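Xylulokinase (Brucella ovis, PDB 5VM1) probably phosphorylates D-xylulose to D-xylulose 5-phosphate at the expense of ATP, as a member of the FGGY family of carbohydrate kinases. Local coordinates at residues Met9-Asp14 against Thr79-Ser84. Numbering follows the deposited sequence.
Sequences MYLGLD and TGIGLS
Ser84 N donates to Leu13 O at 2.7 Å, the shortest of the backbone bonds between these strands, with the donor tilted 19° from the carbonyl plane. Leu11 O accepts Gly82 N at 2.9 Å, and Leu13 N donates to Gly82 O over the same length. With Leu11 N to Gly80 O and Thr79 N to Met9 O, these bonds zip two parallel strands together in register, Leu11 beside Ile81 and Leu13 beside Leu83; CA-H...O contacts, such as Ile81 CA to Leu11 O and Gly12 CA to Gly82 O, are weak supplements. A side-chain bond joins the strands beside the last backbone bond: Ser84 OG donates to Asp14 OD1 (2.8 Å), meeting it from above the carboxylate plane, 54° out of it. The parallel pairing of Asp14 with Ser84 puts both side chains on the same face, and their trans first torsions (chi1 -171° for Asp14) then bring the carboxylate and the hydroxyl together. The bond lies beside the presumed active site: Asp14 is predicted to be important for activity, and the Ser84 side chain also touches Asp243, the predicted proton acceptor. The opposite face is aliphatic. Leu11 CD2 lies against Ile81 CG1 at 4.0 Å, the two side chains side by side and pointing the same way, and Leu13 and Leu83 are arranged likewise, with Leu83 CD2 on Leu13 CB at 3.9 Å. On the Asp14 face Gly80 lacks a side chain, and the Tyr10 ring passes obliquely by its backbone, CD1 3.9 Å from Gly80 N. The pair forms the centre of the N-terminal domain sheet of the actin-like ATPase fold, with strand 19-26 antiparallel beyond 9-14 and strand 236-242 parallel beyond 79-84; helix 161-170 packs on Leu13 and Leu83, while helix 433-446 touches Tyr10, Asp14 and Ser84 on the other face.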
ATOM      1  N   MET A   9      12.744   5.656  23.449  1.00 65.53           N
ATOM      2  CA  MET A   9      11.464   5.186  22.926  1.00 59.77           C
ATOM      3  C   MET A   9      11.172   5.800  21.554  1.00 50.19           C
ATOM      4  O   MET A   9      11.667   6.875  21.214  1.00 50.68           O
ATOM      5  CB  MET A   9      10.321   5.524  23.885  1.00 60.86           C
ATOM      6  CG  MET A   9      10.359   4.747  25.188  1.00 72.78           C
ATOM      7  SD  MET A   9      10.084   2.989  24.921  1.00 74.66           S
ATOM      8  CE  MET A   9       9.840   2.399  26.585  1.00 82.99           C
ATOM      9  N   TYR A  10      10.379   5.093  20.751  1.00 50.45           N
ATOM     10  CA  TYR A  10      10.043   5.563  19.411  1.00 50.73           C
ATOM     11  C   TYR A  10       8.574   5.285  19.142  1.00 58.54           C
ATOM     12  O   TYR A  10       8.048   4.213  19.474  1.00 41.64           O
ATOM     13  CB  TYR A  10      10.939   4.922  18.328  1.00 46.43           C
ATOM     14  CG  TYR A  10      12.386   5.037  18.720  1.00 61.41           C
ATOM     15  CD1 TYR A  10      13.106   6.190  18.456  1.00 69.67           C
ATOM     16  CD2 TYR A  10      13.011   4.024  19.432  1.00 69.60           C
ATOM     17  CE1 TYR A  10      14.423   6.312  18.857  1.00 75.82           C
ATOM     18  CE2 TYR A  10      14.329   4.137  19.836  1.00 73.65           C
ATOM     19  CZ  TYR A  10      15.031   5.281  19.550  1.00 74.63           C
ATOM     20  OH  TYR A  10      16.344   5.392  19.962  1.00 75.40           O
ATOM     21  N   LEU A  11       7.917   6.281  18.566  1.00 53.93           N
ATOM     22  CA  LEU A  11       6.485   6.254  18.326  1.00 53.12           C
ATOM     23  C   LEU A  11       6.236   6.233  16.826  1.00 52.18           C
ATOM     24  O   LEU A  11       6.869   6.989  16.082  1.00 43.85           O
ATOM     25  CB  LEU A  11       5.816   7.471  18.961  1.00 49.81           C
ATOM     26  CG  LEU A  11       4.342   7.674  18.638  1.00 45.11           C
ATOM     27  CD1 LEU A  11       3.463   6.705  19.439  1.00 47.13           C
ATOM     28  CD2 LEU A  11       3.939   9.111  18.878  1.00 38.97           C
ATOM     29  N   GLY A  12       5.340   5.358  16.383  1.00 54.32           N
ATOM     30  CA  GLY A  12       4.903   5.328  14.992  1.00 48.64           C
ATOM     31  C   GLY A  12       3.427   5.669  14.900  1.00 46.87           C
ATOM     32  O   GLY A  12       2.623   5.172  15.690  1.00 44.67           O
ATOM     33  N   LEU A  13       3.078   6.533  13.935  1.00 41.00           N
ATOM     34  CA  LEU A  13       1.693   6.938  13.688  1.00 33.60           C
ATOM     35  C   LEU A  13       1.318   6.525  12.272  1.00 41.06           C
ATOM     36  O   LEU A  13       1.855   7.074  11.304  1.00 48.51           O
ATOM     37  CB  LEU A  13       1.489   8.440  13.862  1.00 28.62           C
ATOM     38  CG  LEU A  13       1.828   8.958  15.248  1.00 36.95           C
ATOM     39  CD1 LEU A  13       1.739  10.491  15.313  1.00 38.67           C
ATOM     40  CD2 LEU A  13       0.953   8.274  16.262  1.00 42.50           C
ATOM     41  N   ASP A  14       0.377   5.582  12.152  1.00 37.46           N
ATOM     42  CA  ASP A  14      -0.160   5.167  10.857  1.00 37.37           C
ATOM     43  C   ASP A  14      -1.529   5.802  10.680  1.00 33.83           C
ATOM     44  O   ASP A  14      -2.488   5.444  11.371  1.00 49.38           O
ATOM     45  CB  ASP A  14      -0.255   3.645  10.724  1.00 42.81           C
ATOM     46  CG  ASP A  14      -0.616   3.205   9.296  1.00 49.62           C
ATOM     47  OD1 ASP A  14      -0.356   3.984   8.348  1.00 54.02           O
ATOM     48  OD2 ASP A  14      -1.171   2.105   9.115  1.00 49.79           O
ATOM     49  N   THR A  79      12.112   9.858  21.692  1.00 74.05           N
ATOM     50  CA  THR A  79      13.121  10.707  21.074  1.00 76.81           C
ATOM     51  C   THR A  79      12.856  10.943  19.588  1.00 73.12           C
ATOM     52  O   THR A  79      13.229  11.994  19.064  1.00 71.84           O
ATOM     53  CB  THR A  79      14.517  10.088  21.279  1.00 84.06           C
ATOM     54  OG1 THR A  79      14.758   9.947  22.679  1.00 93.10           O
ATOM     55  CG2 THR A  79      15.613  10.983  20.732  1.00 90.62           C
ATOM     56  N   GLY A  80      12.221   9.993  18.910  1.00 68.63           N
ATOM     57  CA  GLY A  80      11.840  10.169  17.519  1.00 65.08           C
ATOM     58  C   GLY A  80      10.428   9.671  17.273  1.00 62.56           C
ATOM     59  O   GLY A  80       9.938   8.766  17.957  1.00 65.79           O
ATOM     60  N   ILE A  81       9.782  10.266  16.264  1.00 55.50           N
ATOM     61  CA  ILE A  81       8.436   9.907  15.805  1.00 54.30           C
ATOM     62  C   ILE A  81       8.482   9.619  14.304  1.00 41.40           C
ATOM     63  O   ILE A  81       9.046  10.402  13.538  1.00 43.54           O
ATOM     64  CB  ILE A  81       7.420  11.032  16.117  1.00 49.19           C
ATOM     65  CG1 ILE A  81       7.201  11.139  17.625  1.00 47.96           C
ATOM     66  CG2 ILE A  81       6.095  10.803  15.395  1.00 42.35           C
ATOM     67  CD1 ILE A  81       6.354  12.306  18.057  1.00 49.15           C
ATOM     68  N   GLY A  82       7.908   8.504  13.885  1.00 48.56           N
ATOM     69  CA  GLY A  82       7.798   8.168  12.468  1.00 37.18           C
ATOM     70  C   GLY A  82       6.352   8.117  12.019  1.00 39.88           C
ATOM     71  O   GLY A  82       5.484   7.670  12.764  1.00 48.01           O
ATOM     72  N   LEU A  83       6.105   8.574  10.796  1.00 41.19           N
ATOM     73  CA  LEU A  83       4.763   8.679  10.231  1.00 43.76           C
ATOM     74  C   LEU A  83       4.535   7.703   9.072  1.00 43.78           C
ATOM     75  O   LEU A  83       5.427   7.433   8.263  1.00 35.54           O
ATOM     76  CB  LEU A  83       4.475  10.106   9.732  1.00 31.69           C
ATOM     77  CG  LEU A  83       4.604  11.214  10.744  1.00 33.68           C
ATOM     78  CD1 LEU A  83       4.194  12.563  10.168  1.00 33.42           C
ATOM     79  CD2 LEU A  83       3.763  10.862  11.907  1.00 38.61           C
ATOM     80  N   SER A  84       3.291   7.231   8.966  1.00 44.22           N
ATOM     81  CA  SER A  84       2.827   6.419   7.853  1.00 30.70           C
ATOM     82  C   SER A  84       1.438   6.886   7.457  1.00 33.88           C
ATOM     83  O   SER A  84       0.664   7.355   8.299  1.00 41.05           O
ATOM     84  CB  SER A  84       2.755   4.942   8.202  1.00 30.95           C
ATOM     85  OG  SER A  84       2.124   4.236   7.156  1.00 47.13           O
TER